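Local coordinates for protein Thiosulfate:glutathione sulfurtransferase (Homo sapiens, PDB 6BEV) that transfers sulfur from thiosulfate to glutathione, making the S-sulfanylglutathione used in hydrogen sulfide metabolism and releasing sulfite, at residues Gly59-Pro64 and Ala77-Leu82; Ser70-Glu75 and Gln110-Leu115. One frame throughout, in Å; residues are numbered along the deposited sequence.

How the interactions relate
Interactions 1 and 2 lie with their centres 13 Å apart, their segments alternating along the chain, and are joined through the end of helix 65-73 and Met-74 just after it. Ala-71 and Met-74 take no part in interaction 2 itself, but from the same segment they pack on interaction 1: the CB of Ala-71 lies 3.9 Å from Ile-63 CG2, its carbonyl O 3.4 Å from Phe-79 CD2, and Met-74 SD 3.4 Å from Phe-79 N. Interaction 1 sets Phe-79 of helix 76-83 against residues of and next to edge strand 61-62; interaction 2 joins helix 65-73 to helix 103-114. The persulfide-forming Cys-99 has its side chain about 11 Å from that of Ile-63; interaction 2 lies away from it.

Interaction 1: residues Gly59-Pro64 and Ala77-Leu82; sequences GALNIP and AAFQAL
Phe-79 reaches out of helix 76-83 and sets the far end of its ring against two methyl groups, CD2 of Leu-61 and CD1 of Ile-63. Its CG is anti to the backbone N (chi1 -176°), a torsion that carries the ring across to the 59-64 segment although the side chain does not leave the helix straight toward it. Leu-61 comes from the opposite direction, its CD2 4.0 Å from Phe-79 CZ. Ile-63 crosses the phenylalanine at about a right angle; CG1 lies beside the backbone N and chi2 is extended (178°), which stretches the chain until CD1 is 3.8 Å from both CZ and CE2 of Phe-79. Strand 61-62 is an outermost strand of the parallel rhodanese sheet, and Leu-61 and Ile-63, two residues apart, turn the same way, toward helix 76-83, whereas Asn-62 between them faces helix 49-53. The helix belongs, with helix 65-73, to the beta-alpha-beta crossover that leads from this strand past strand 42-45 to strand 95-98. No hydrogen bond spans the contact, and the nearest CA atoms, of Ile-63 and Leu-82, are 9.9 Å from each other, a gap that the phenylalanine side chain spans. Ala-71, Met-74, Tyr-83, Lys-87 and Pro-88 also pack on the ring, that of Tyr-83 with its plane at about 50°, while Phe-44 of the adjoining strand packs on both Leu-61 and Ile-63.

Interaction 2: residues Ser70-Glu75 and Gln110-Leu115; sequences SALQME and QLARSL
Leu-115 CD2 lies to one side of the Gln-73 side-chain amide plane, above and beyond its nitrogen end, 3.7 Å from NE2. The two side chains cross at about a right angle, and a bend at chi2 (-85°) brings the amide nearer to Leu-115, which the glutamine CB itself does not face. This is a van der Waals contact of a polar nitrogen with a methyl group, made by an exposed glutamine. Deeper in, Leu-72 places CG beside its backbone N (chi1 -63°) and sends CD1 onto Ala-112, 3.8 Å from both CA and CB of that residue. The small alanine lets the methyl come right up to the helix backbone, and the CA atoms of the pair are 7.5 Å apart. Leu-115 CD1 lies alongside Leu-72, 4.0 Å from its CB and 4.1 Å from its CD1. Pro-88 and Tyr-117 also pack on Leu-72, and Lys-87 NZ hydrogen-bonds to Leu-72 O and Met-74 O, two carbonyls at and just past the C-terminal end of helix 65-73. In the rhodanese fold the contact pairs helix 65-73, from the crossover between strands 61-62 and 95-98, with helix 103-114, which leads on from strand 95-98 to strand 120-122.

Interaction 1: residues Gly59-Pro64 and Ala77-Leu82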
loop_
_atom_site.group_PDB
_atom_site.type_symbol
_atom_site.label_atom_id
_atom_site.label_comp_id
_atom_site.label_asym_id
_atom_site.label_seq_id
_atom_site.Cartn_x
_atom_site.Cartn_y
_atom_site.Cartn_z
ATOM N N GLY A 59 -7.598 -4.231 -6.447
ATOM C CA GLY A 59 -6.230 -4.283 -6.899
ATOM C C GLY A 59 -5.187 -4.279 -5.802
ATOM O O GLY A 59 -4.006 -4.493 -6.090
ATOM N N ALA A 60 -5.570 -4.059 -4.557
ATOM C CA ALA A 60 -4.573 -3.925 -3.504
ATOM C C ALA A 60 -3.962 -5.264 -3.122
ATOM O O ALA A 60 -4.655 -6.273 -2.999
ATOM C CB ALA A 60 -5.222 -3.315 -2.268
ATOM N N LEU A 61 -2.659 -5.247 -2.893
ATOM C CA LEU A 61 -1.935 -6.405 -2.385
ATOM C C LEU A 61 -1.892 -6.328 -0.865
ATOM O O LEU A 61 -1.509 -5.297 -0.313
ATOM C CB LEU A 61 -0.507 -6.379 -2.926
ATOM C CG LEU A 61 0.380 -7.511 -2.436
ATOM C CD1 LEU A 61 -0.139 -8.855 -2.906
ATOM C CD2 LEU A 61 1.805 -7.289 -2.900
ATOM N N ASN A 62 -2.261 -7.411 -0.185
ATOM C CA ASN A 62 -2.258 -7.416 1.275
ATOM C C ASN A 62 -0.869 -7.785 1.794
ATOM O O ASN A 62 -0.412 -8.925 1.636
ATOM C CB ASN A 62 -3.312 -8.398 1.767
ATOM C CG ASN A 62 -3.409 -8.500 3.287
ATOM O OD1 ASN A 62 -3.699 -9.566 3.806
ATOM N ND2 ASN A 62 -3.184 -7.406 3.994
ATOM N N ILE A 63 -0.206 -6.813 2.414
ATOM C CA ILE A 63 1.005 -7.048 3.196
ATOM C C ILE A 63 0.738 -6.449 4.562
ATOM O O ILE A 63 0.899 -5.229 4.752
ATOM C CB ILE A 63 2.279 -6.434 2.598
ATOM C CG1 ILE A 63 2.465 -6.863 1.147
ATOM C CG2 ILE A 63 3.461 -6.851 3.456
ATOM C CD1 ILE A 63 3.686 -6.260 0.476
ATOM N N PRO A 64 0.289 -7.246 5.526
ATOM C CA PRO A 64 0.039 -6.699 6.864
ATOM C C PRO A 64 1.253 -5.924 7.359
ATOM O O PRO A 64 2.406 -6.297 7.109
ATOM C CB PRO A 64 -0.208 -7.952 7.707
ATOM C CG PRO A 64 -0.791 -8.940 6.742
ATOM C CD PRO A 64 -0.043 -8.683 5.449
ATOM N N ALA A 77 12.604 -13.142 -5.291
ATOM C CA ALA A 77 11.915 -14.402 -5.543
ATOM C C ALA A 77 11.131 -14.862 -4.320
ATOM O O ALA A 77 10.073 -15.492 -4.465
ATOM C CB ALA A 77 12.902 -15.479 -5.990
ATOM N N ALA A 78 11.623 -14.560 -3.119
ATOM C CA ALA A 78 10.884 -14.911 -1.909
ATOM C C ALA A 78 9.623 -14.068 -1.769
ATOM O O ALA A 78 8.577 -14.568 -1.338
ATOM C CB ALA A 78 11.785 -14.734 -0.690
ATOM N N PHE A 79 9.706 -12.794 -2.140
ATOM C CA PHE A 79 8.525 -11.942 -2.148
ATOM C C PHE A 79 7.477 -12.481 -3.122
ATOM O O PHE A 79 6.290 -12.592 -2.794
ATOM C CB PHE A 79 8.950 -10.515 -2.515
ATOM C CG PHE A 79 7.824 -9.511 -2.473
ATOM C CD1 PHE A 79 6.848 -9.481 -3.472
ATOM C CD2 PHE A 79 7.729 -8.580 -1.447
ATOM C CE1 PHE A 79 5.823 -8.565 -3.443
ATOM C CE2 PHE A 79 6.693 -7.649 -1.423
ATOM C CZ PHE A 79 5.740 -7.644 -2.422
ATOM N N GLN A 80 7.907 -12.834 -4.331
ATOM C CA GLN A 80 6.976 -13.377 -5.310
ATOM C C GLN A 80 6.320 -14.646 -4.782
ATOM O O GLN A 80 5.114 -14.859 -4.957
ATOM C CB GLN A 80 7.735 -13.648 -6.610
ATOM C CG GLN A 80 6.951 -14.350 -7.698
ATOM C CD GLN A 80 5.877 -13.501 -8.322
ATOM O OE1 GLN A 80 6.130 -12.379 -8.763
ATOM N NE2 GLN A 80 4.673 -14.049 -8.400
ATOM N N ALA A 81 7.106 -15.519 -4.151
ATOM C CA ALA A 81 6.544 -16.758 -3.625
ATOM C C ALA A 81 5.471 -16.476 -2.574
ATOM O O ALA A 81 4.393 -17.081 -2.592
ATOM C CB ALA A 81 7.642 -17.635 -3.043
ATOM N N LEU A 82 5.758 -15.585 -1.624
ATOM C CA LEU A 82 4.827 -15.398 -0.514
ATOM C C LEU A 82 3.606 -14.587 -0.925
ATOM O O LEU A 82 2.487 -14.899 -0.505
ATOM C CB LEU A 82 5.532 -14.734 0.662
ATOM C CG LEU A 82 4.718 -14.614 1.948
ATOM C CD1 LEU A 82 4.127 -15.946 2.394
ATOM C CD2 LEU A 82 5.560 -14.006 3.034
#

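Interaction 2: residues Ser70-Glu75 and Gln110-Leu115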
loop_
_atom_site.group_PDB
_atom_site.type_symbol
_atom_site.label_atom_id
_atom_site.label_comp_id
_atom_site.label_asym_id
_atom_site.label_seq_id
_atom_site.Cartn_x
_atom_site.Cartn_y
_atom_site.Cartn_z
ATOM N N SER A 70 9.770 -7.433 6.785
ATOM C CA SER A 70 10.329 -8.635 6.192
ATOM C C SER A 70 10.052 -8.695 4.697
ATOM O O SER A 70 10.912 -9.134 3.926
ATOM C CB SER A 70 9.827 -9.878 6.923
ATOM O OG SER A 70 8.447 -10.067 6.726
ATOM N N ALA A 71 8.869 -8.245 4.260
ATOM C CA ALA A 71 8.568 -8.231 2.828
ATOM C C ALA A 71 9.522 -7.326 2.056
ATOM O O ALA A 71 9.937 -7.656 0.938
ATOM C CB ALA A 71 7.121 -7.780 2.597
ATOM N N LEU A 72 9.824 -6.150 2.597
ATOM C CA LEU A 72 10.721 -5.234 1.909
ATOM C C LEU A 72 12.176 -5.663 2.016
ATOM O O LEU A 72 12.990 -5.234 1.197
ATOM C CB LEU A 72 10.527 -3.806 2.428
ATOM C CG LEU A 72 9.137 -3.228 2.183
ATOM C CD1 LEU A 72 9.031 -1.841 2.811
ATOM C CD2 LEU A 72 8.794 -3.161 0.693
ATOM N N GLN A 73 12.518 -6.505 2.988
ATOM C CA GLN A 73 13.889 -6.982 3.140
ATOM C C GLN A 73 14.155 -8.268 2.380
ATOM O O GLN A 73 15.322 -8.560 2.082
ATOM C CB GLN A 73 14.206 -7.227 4.620
ATOM C CG GLN A 73 14.187 -5.990 5.492
ATOM C CD GLN A 73 15.494 -5.211 5.494
ATOM O OE1 GLN A 73 16.376 -5.395 4.635
ATOM N NE2 GLN A 73 15.635 -4.334 6.468
ATOM N N MET A 74 13.137 -9.069 2.090
ATOM C CA MET A 74 13.394 -10.392 1.549
ATOM C C MET A 74 13.758 -10.313 0.071
ATOM O O MET A 74 13.492 -9.330 -0.621
ATOM C CB MET A 74 12.204 -11.329 1.782
ATOM C CG MET A 74 10.935 -10.965 1.025
ATOM S SD MET A 74 9.578 -12.148 1.211
ATOM C CE MET A 74 9.073 -11.949 2.954
ATOM N N GLU A 75 14.407 -11.369 -0.409
ATOM C CA GLU A 75 14.816 -11.376 -1.797
ATOM C C GLU A 75 13.601 -11.362 -2.731
ATOM O O GLU A 75 12.522 -11.868 -2.387
ATOM C CB GLU A 75 15.692 -12.591 -2.073
ATOM C CG GLU A 75 17.017 -12.559 -1.297
ATOM C CD GLU A 75 17.836 -11.321 -1.607
ATOM O OE1 GLU A 75 18.115 -11.091 -2.796
ATOM O OE2 GLU A 75 18.178 -10.566 -0.672
ATOM N N GLN A 110 5.902 5.179 6.671
ATOM C CA GLN A 110 7.138 5.588 7.328
ATOM C C GLN A 110 8.177 4.472 7.302
ATOM O O GLN A 110 9.373 4.720 7.066
ATOM C CB GLN A 110 6.810 5.986 8.763
ATOM C CG GLN A 110 5.964 7.234 8.879
ATOM C CD GLN A 110 5.457 7.470 10.291
ATOM O OE1 GLN A 110 5.229 6.522 11.048
ATOM N NE2 GLN A 110 5.247 8.724 10.636
ATOM N N LEU A 111 7.746 3.237 7.551
ATOM C CA LEU A 111 8.665 2.109 7.506
ATOM C C LEU A 111 9.280 1.968 6.118
ATOM O O LEU A 111 10.507 1.837 5.964
ATOM C CB LEU A 111 7.930 0.832 7.930
ATOM C CG LEU A 111 8.720 -0.469 7.817
ATOM C CD1 LEU A 111 9.956 -0.444 8.679
ATOM C CD2 LEU A 111 7.806 -1.618 8.206
ATOM N N ALA A 112 8.431 1.984 5.089
ATOM C CA ALA A 112 8.928 1.827 3.733
ATOM C C ALA A 112 9.893 2.950 3.372
ATOM O O ALA A 112 10.973 2.699 2.821
ATOM C CB ALA A 112 7.753 1.768 2.757
ATOM N N ARG A 113 9.528 4.198 3.682
ATOM C CA ARG A 113 10.441 5.302 3.420
ATOM C C ARG A 113 11.773 5.089 4.129
ATOM O O ARG A 113 12.829 5.388 3.568
ATOM C CB ARG A 113 9.817 6.635 3.838
ATOM C CG ARG A 113 8.707 7.052 2.916
ATOM C CD ARG A 113 8.396 8.501 2.917
ATOM N NE ARG A 113 7.590 8.780 1.745
ATOM C CZ ARG A 113 7.494 9.966 1.169
ATOM N NH1 ARG A 113 8.161 11.012 1.652
ATOM N NH2 ARG A 113 6.720 10.104 0.104
ATOM N N SER A 114 11.742 4.582 5.362
ATOM C CA SER A 114 12.964 4.417 6.141
ATOM C C SER A 114 13.900 3.385 5.541
ATOM O O SER A 114 15.098 3.385 5.872
ATOM C CB SER A 114 12.644 4.048 7.591
ATOM O OG SER A 114 12.327 2.681 7.757
ATOM N N LEU A 115 13.384 2.489 4.703
ATOM C CA LEU A 115 14.172 1.474 4.023
ATOM C C LEU A 115 14.567 1.893 2.618
ATOM O O LEU A 115 15.176 1.097 1.888
ATOM C CB LEU A 115 13.429 0.139 4.023
ATOM C CG LEU A 115 13.211 -0.468 5.412
ATOM C CD1 LEU A 115 12.329 -1.702 5.317
ATOM C CD2 LEU A 115 14.519 -0.806 6.102
#